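Local coordinates for hypothetical protein (Parabacteroides merdae, PDB 4OO3) that is a putative oxidoreductase that probably binds a nicotinamide adenine dinucleotide cofactor in its Rossmann fold, at residues 93-98 with 116-121; 145-150 with 421-426. All coordinates share one frame; numbering follows the deposited sequence.

Both contacts are buried in the interior, their centres about 12 Å apart, and both use the parallel Rossmann sheet. Contact 1 stays within that domain, pairing neighbouring strands 91-94 and 114-117 and the segments that follow them; its chemistry is mostly backbone hydrogen bonding, helped by an asparagine and a water. Contact 2 starts from the edge strand 145-147 and reaches helix 419-439 from the far end of the chain, relying mainly on side chains: an ion pair and selenomethionine packing. Strand 114-117 lies next to 145-147, with Ser-117 N probably hydrogen-bonded to Tyr-146 O at 2.8 Å, and Lys-119 of contact 1 packs against Met-149 of contact 2.

Contact 1. Residues 93-98 with 116-121; sequences IQAGNN and LSDKPM
Asn-98 carries CG anti to its own carbonyl carbon (chi1 -63°), which sets its amide crosswise to the Pro-120 ring, with Asn-98 ND2 3.4 Å from Pro-120 CD. The two segments close the beta-alpha-beta unit of strand 91-94, helix 98-110 and strand 114-117 in the Rossmann fold. Along the parallel strands Gln-94 does the bonding: Gln-94 N donates to Leu-116 O at 3.1 Å in a nearly straight bond (165° at the hydrogen), and Gln-94 O accepts from Asp-118 N at 3.0 Å. On one face Ile-93 and Leu-116 run side by side, Ile-93 CD1 resting against Leu-116 CB.

Past the strands comes Asp-Lys-Pro, 118-120, with a cis peptide before Pro-120, probably the counterpart of the Glu-Lys-Pro motif of the Gfo/Idh/MocA family. Water 1 bridges the two segments, accepting from Asn-98 ND2 at 3.0 Å and donating to Lys-119 O at 2.8 Å. The same ND2 also bonds to Gln-212 O. With a leucine in place of Asn-98, the water would probably lose its donor and Gln-212 O its mate, weakening the hold on the segment around the cis peptide. Lys-119 NZ forms a salt bridge with Asp-218, while Asp-118 OD2 bonds to His-23. On the face with Gln-94, Lys-101 NZ bonds to both Gln-94 OE1 and Ser-117 OG, and Ser-117 OG donates to Asp-118 O at 2.7 Å.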
loop_
_atom_site.group_PDB
_atom_site.type_symbol
_atom_site.label_atom_id
_atom_site.label_comp_id
_atom_site.label_asym_id
_atom_site.label_seq_id
_atom_site.Cartn_x
_atom_site.Cartn_y
_atom_site.Cartn_z
ATOM N N ILE A 93 -1.260 8.809 14.066
ATOM C CA ILE A 93 -1.774 8.017 12.961
ATOM C C ILE A 93 -2.296 8.938 11.857
ATOM O O ILE A 93 -3.252 9.690 12.074
ATOM C CB ILE A 93 -2.937 7.112 13.429
ATOM C CG1 ILE A 93 -2.499 6.232 14.611
ATOM C CG2 ILE A 93 -3.464 6.277 12.267
ATOM C CD1 ILE A 93 -1.328 5.320 14.312
ATOM N N GLN A 94 -1.690 8.873 10.675
ATOM C CA GLN A 94 -2.105 9.728 9.553
ATOM C C GLN A 94 -2.664 8.910 8.386
ATOM O O GLN A 94 -1.939 8.171 7.736
ATOM C CB GLN A 94 -0.939 10.617 9.084
ATOM C CG GLN A 94 -1.345 12.063 8.786
ATOM C CD GLN A 94 -2.409 12.171 7.693
ATOM O OE1 GLN A 94 -2.290 11.550 6.637
ATOM N NE2 GLN A 94 -3.463 12.949 7.949
ATOM N N ALA A 95 -3.963 9.045 8.140
ATOM C CA ALA A 95 -4.602 8.447 6.973
ATOM C C ALA A 95 -5.753 9.329 6.510
ATOM O O ALA A 95 -6.759 9.464 7.204
ATOM C CB ALA A 95 -5.109 7.044 7.277
ATOM N N GLY A 96 -5.587 9.926 5.334
ATOM C CA GLY A 96 -6.615 10.755 4.744
ATOM C C GLY A 96 -6.075 11.625 3.637
ATOM O O GLY A 96 -5.584 11.128 2.621
ATOM N N ASN A 97 -6.163 12.932 3.840
ATOM C CA ASN A 97 -5.760 13.885 2.825
ATOM C C ASN A 97 -4.250 13.863 2.579
ATOM O O ASN A 97 -3.470 14.308 3.412
ATOM C CB ASN A 97 -6.221 15.287 3.205
ATOM C CG ASN A 97 -6.166 16.239 2.043
ATOM O OD1 ASN A 97 -5.099 16.489 1.490
ATOM N ND2 ASN A 97 -7.322 16.750 1.642
ATOM N N ASN A 98 -3.859 13.359 1.413
ATOM C CA ASN A 98 -2.453 13.132 1.087
ATOM C C ASN A 98 -1.705 14.392 0.674
ATOM O O ASN A 98 -0.479 14.416 0.697
ATOM C CB ASN A 98 -2.331 12.070 -0.010
ATOM C CG ASN A 98 -2.859 10.716 0.431
ATOM O OD1 ASN A 98 -2.676 10.318 1.571
ATOM N ND2 ASN A 98 -3.512 10.004 -0.473
ATOM N N LEU A 116 2.923 6.584 12.325
ATOM C CA LEU A 116 2.495 5.541 11.397
ATOM C C LEU A 116 1.555 6.203 10.390
ATOM O O LEU A 116 0.474 6.674 10.745
ATOM C CB LEU A 116 1.773 4.401 12.134
ATOM C CG LEU A 116 1.278 3.215 11.296
ATOM C CD1 LEU A 116 2.449 2.467 10.676
ATOM C CD2 LEU A 116 0.452 2.264 12.145
ATOM N N SER A 117 1.967 6.240 9.131
ATOM C CA SER A 117 1.155 6.852 8.092
ATOM C C SER A 117 0.787 5.822 7.054
ATOM O O SER A 117 1.604 4.991 6.675
ATOM C CB SER A 117 1.928 7.983 7.420
ATOM O OG SER A 117 1.252 8.441 6.260
ATOM N N ASP A 118 -0.447 5.885 6.581
ATOM C CA ASP A 118 -0.814 5.181 5.375
ATOM C C ASP A 118 -0.000 5.738 4.200
ATOM O O ASP A 118 0.532 6.854 4.254
ATOM C CB ASP A 118 -2.303 5.361 5.089
ATOM C CG ASP A 118 -2.860 4.278 4.180
ATOM O OD1 ASP A 118 -2.106 3.345 3.807
ATOM O OD2 ASP A 118 -4.064 4.353 3.855
ATOM N N LYS A 119 0.117 4.946 3.149
ATOM C CA LYS A 119 0.647 5.441 1.885
ATOM C C LYS A 119 -0.340 6.402 1.210
ATOM O O LYS A 119 -1.533 6.391 1.519
ATOM C CB LYS A 119 0.984 4.277 0.945
ATOM C CG LYS A 119 -0.074 3.172 0.860
ATOM C CD LYS A 119 -0.799 3.113 -0.468
ATOM C CE LYS A 119 -1.811 4.222 -0.637
ATOM N NZ LYS A 119 -2.859 3.799 -1.593
ATOM N N PRO A 120 0.152 7.266 0.304
ATOM C CA PRO A 120 1.540 7.605 0.021
ATOM C C PRO A 120 1.994 8.769 0.894
ATOM O O PRO A 120 1.266 9.760 1.024
ATOM C CB PRO A 120 1.493 8.046 -1.445
ATOM C CG PRO A 120 0.133 8.614 -1.618
ATOM C CD PRO A 120 -0.775 7.940 -0.629
HETATM N N MSE A 121 3.187 8.649 1.473
HETATM C CA MSE A 121 3.771 9.705 2.325
HETATM C C MSE A 121 4.310 10.866 1.540
HETATM O O MSE A 121 4.653 11.892 2.119
HETATM C CB MSE A 121 4.869 9.108 3.213
HETATM C CG MSE A 121 4.249 8.094 4.170
HETATM SE SE MSE A 121 5.437 7.799 5.713
HETATM C CE MSE A 121 6.855 6.874 4.725
HETATM O O HOH W 1 -3.984 7.182 0.431
HETATM O O HOH W 2 1.941 12.602 0.820
#

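Contact 2. Residues 145-150 with 421-426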
loop_
_atom_site.group_PDB
_atom_site.type_symbol
_atom_site.label_atom_id
_atom_site.label_comp_id
_atom_site.label_asym_id
_atom_site.label_seq_id
_atom_site.Cartn_x
_atom_site.Cartn_y
_atom_site.Cartn_z
ATOM N N LEU A 145 9.373 6.763 11.769
ATOM C CA LEU A 145 8.387 7.088 10.745
ATOM C C LEU A 145 8.190 5.817 9.928
ATOM O O LEU A 145 9.159 5.237 9.453
ATOM C CB LEU A 145 8.897 8.233 9.847
ATOM C CG LEU A 145 8.082 8.580 8.593
ATOM C CD1 LEU A 145 6.629 8.900 8.930
ATOM C CD2 LEU A 145 8.716 9.748 7.863
ATOM N N TYR A 146 6.944 5.384 9.766
ATOM C CA TYR A 146 6.654 4.133 9.060
ATOM C C TYR A 146 5.388 4.264 8.235
ATOM O O TYR A 146 4.457 4.958 8.644
ATOM C CB TYR A 146 6.489 3.000 10.066
ATOM C CG TYR A 146 6.725 1.613 9.517
ATOM C CD1 TYR A 146 7.868 1.321 8.790
ATOM C CD2 TYR A 146 5.830 0.578 9.766
ATOM C CE1 TYR A 146 8.102 0.048 8.301
ATOM C CE2 TYR A 146 6.060 -0.700 9.275
ATOM C CZ TYR A 146 7.198 -0.950 8.543
ATOM O OH TYR A 146 7.452 -2.201 8.052
ATOM N N ASP A 147 5.357 3.616 7.073
ATOM C CA ASP A 147 4.113 3.509 6.319
ATOM C C ASP A 147 3.555 2.082 6.316
ATOM O O ASP A 147 4.122 1.180 6.915
ATOM C CB ASP A 147 4.219 4.133 4.909
ATOM C CG ASP A 147 5.212 3.431 3.994
ATOM O OD1 ASP A 147 5.757 2.356 4.337
ATOM O OD2 ASP A 147 5.429 3.979 2.891
ATOM N N ILE A 148 2.419 1.903 5.657
ATOM C CA ILE A 148 1.634 0.693 5.781
ATOM C C ILE A 148 1.590 -0.072 4.454
ATOM O O ILE A 148 0.720 0.173 3.613
ATOM C CB ILE A 148 0.216 1.049 6.274
ATOM C CG1 ILE A 148 0.320 1.812 7.603
ATOM C CG2 ILE A 148 -0.625 -0.215 6.432
ATOM C CD1 ILE A 148 -0.960 2.486 8.051
HETATM N N MSE A 149 2.547 -0.990 4.286
HETATM C CA MSE A 149 2.639 -1.851 3.109
HETATM C C MSE A 149 1.972 -3.180 3.409
HETATM O O MSE A 149 2.619 -4.147 3.802
HETATM C CB MSE A 149 4.108 -2.068 2.727
HETATM C CG MSE A 149 4.833 -0.769 2.395
HETATM SE SE MSE A 149 4.150 -0.034 0.704
HETATM C CE MSE A 149 3.080 1.452 1.393
ATOM N N THR A 150 0.664 -3.235 3.203
ATOM C CA THR A 150 -0.127 -4.424 3.522
ATOM C C THR A 150 0.160 -5.654 2.640
ATOM O O THR A 150 0.073 -6.788 3.107
ATOM C CB THR A 150 -1.627 -4.095 3.435
ATOM O OG1 THR A 150 -1.898 -3.426 2.196
ATOM C CG2 THR A 150 -2.045 -3.193 4.585
ATOM N N PRO A 421 15.806 3.439 3.919
ATOM C CA PRO A 421 16.312 3.691 2.565
ATOM C C PRO A 421 15.377 3.173 1.457
ATOM O O PRO A 421 15.236 3.829 0.434
ATOM C CB PRO A 421 17.677 2.984 2.541
ATOM C CG PRO A 421 17.720 2.118 3.751
ATOM C CD PRO A 421 16.775 2.703 4.751
ATOM N N ASN A 422 14.728 2.032 1.674
ATOM C CA ASN A 422 13.816 1.465 0.669
ATOM C C ASN A 422 12.466 2.169 0.556
ATOM O O ASN A 422 11.882 2.191 -0.535
ATOM C CB ASN A 422 13.629 -0.037 0.890
ATOM C CG ASN A 422 14.921 -0.816 0.679
ATOM O OD1 ASN A 422 15.969 -0.239 0.375
ATOM N ND2 ASN A 422 14.849 -2.128 0.830
HETATM N N MSE A 423 11.973 2.746 1.653
HETATM C CA MSE A 423 10.795 3.622 1.591
HETATM C C MSE A 423 11.145 4.827 0.739
HETATM O O MSE A 423 10.385 5.217 -0.155
HETATM C CB MSE A 423 10.310 4.055 2.979
HETATM C CG MSE A 423 9.554 2.934 3.688
HETATM SE SE MSE A 423 8.778 3.550 5.387
HETATM C CE MSE A 423 10.362 3.468 6.549
ATOM N N LEU A 424 12.314 5.408 0.981
ATOM C CA LEU A 424 12.788 6.522 0.165
ATOM C C LEU A 424 12.986 6.146 -1.306
ATOM O O LEU A 424 12.585 6.898 -2.185
ATOM C CB LEU A 424 14.083 7.092 0.734
ATOM C CG LEU A 424 13.934 7.931 2.002
ATOM C CD1 LEU A 424 15.315 8.324 2.505
ATOM C CD2 LEU A 424 13.075 9.161 1.736
ATOM N N ALA A 425 13.588 4.990 -1.581
ATOM C CA ALA A 425 13.764 4.549 -2.972
ATOM C C ALA A 425 12.420 4.385 -3.663
ATOM O O ALA A 425 12.264 4.734 -4.834
ATOM C CB ALA A 425 14.559 3.252 -3.041
ATOM N N LYS A 426 11.452 3.877 -2.908
ATOM C CA LYS A 426 10.106 3.655 -3.393
ATOM C C LYS A 426 9.474 4.971 -3.811
ATOM O O LYS A 426 8.979 5.099 -4.934
ATOM C CB LYS A 426 9.280 3.023 -2.275
ATOM C CG LYS A 426 7.879 2.597 -2.651
ATOM C CD LYS A 426 6.896 2.805 -1.505
ATOM C CE LYS A 426 7.357 2.181 -0.206
ATOM N NZ LYS A 426 6.467 2.467 0.938
#
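Lys-426 NZ meets Asp-147 OD2 at 2.7 Å, a buried salt bridge made by side chains that face each other across the interface, one off the edge strand and the other off the helix. Lys-426 NZ also meets Met-149 tip to tip, 3.4 Å from Met-149 SE, so the ammonium end has a carboxylate oxygen on one flank and selenium on another, roughly at right angles. The other carboxylate oxygen, Asp-147 OD1, lies 3.4 Å from Met-423 SE as the two side chains run antiparallel, passing alongside. Beyond that selenium, Met-423 CE comes in at the edge of the Tyr-146 ring, near its plane and 4.0 Å from Tyr-146 CD1. The selenium itself stands obliquely, 5.2 Å from the centroid of the Tyr-146 ring, in a Met-aromatic contact.

Asp-147 CG sits between its own N and carbonyl carbon (chi1 64°), which swings the carboxylate across to the helix. Tyr-427 OH hydrogen-bonds to Asp-147 OD2 as well, and Tyr-146 OH is held by Glu-419. Further out, Phe-135 of helix 125-140 packs on Met-423, and Thr-221 of helix 220-231 touches Lys-426 and Met-149. The strand and helix axes pass 10.2 Å apart, a distance bridged largely by the long Met-423 and Lys-426 side chains. Joining the Rossmann sheet to a helix of the C-terminal family region, the contact buries opposite charges together, where limited screening by solvent would probably strengthen their attraction.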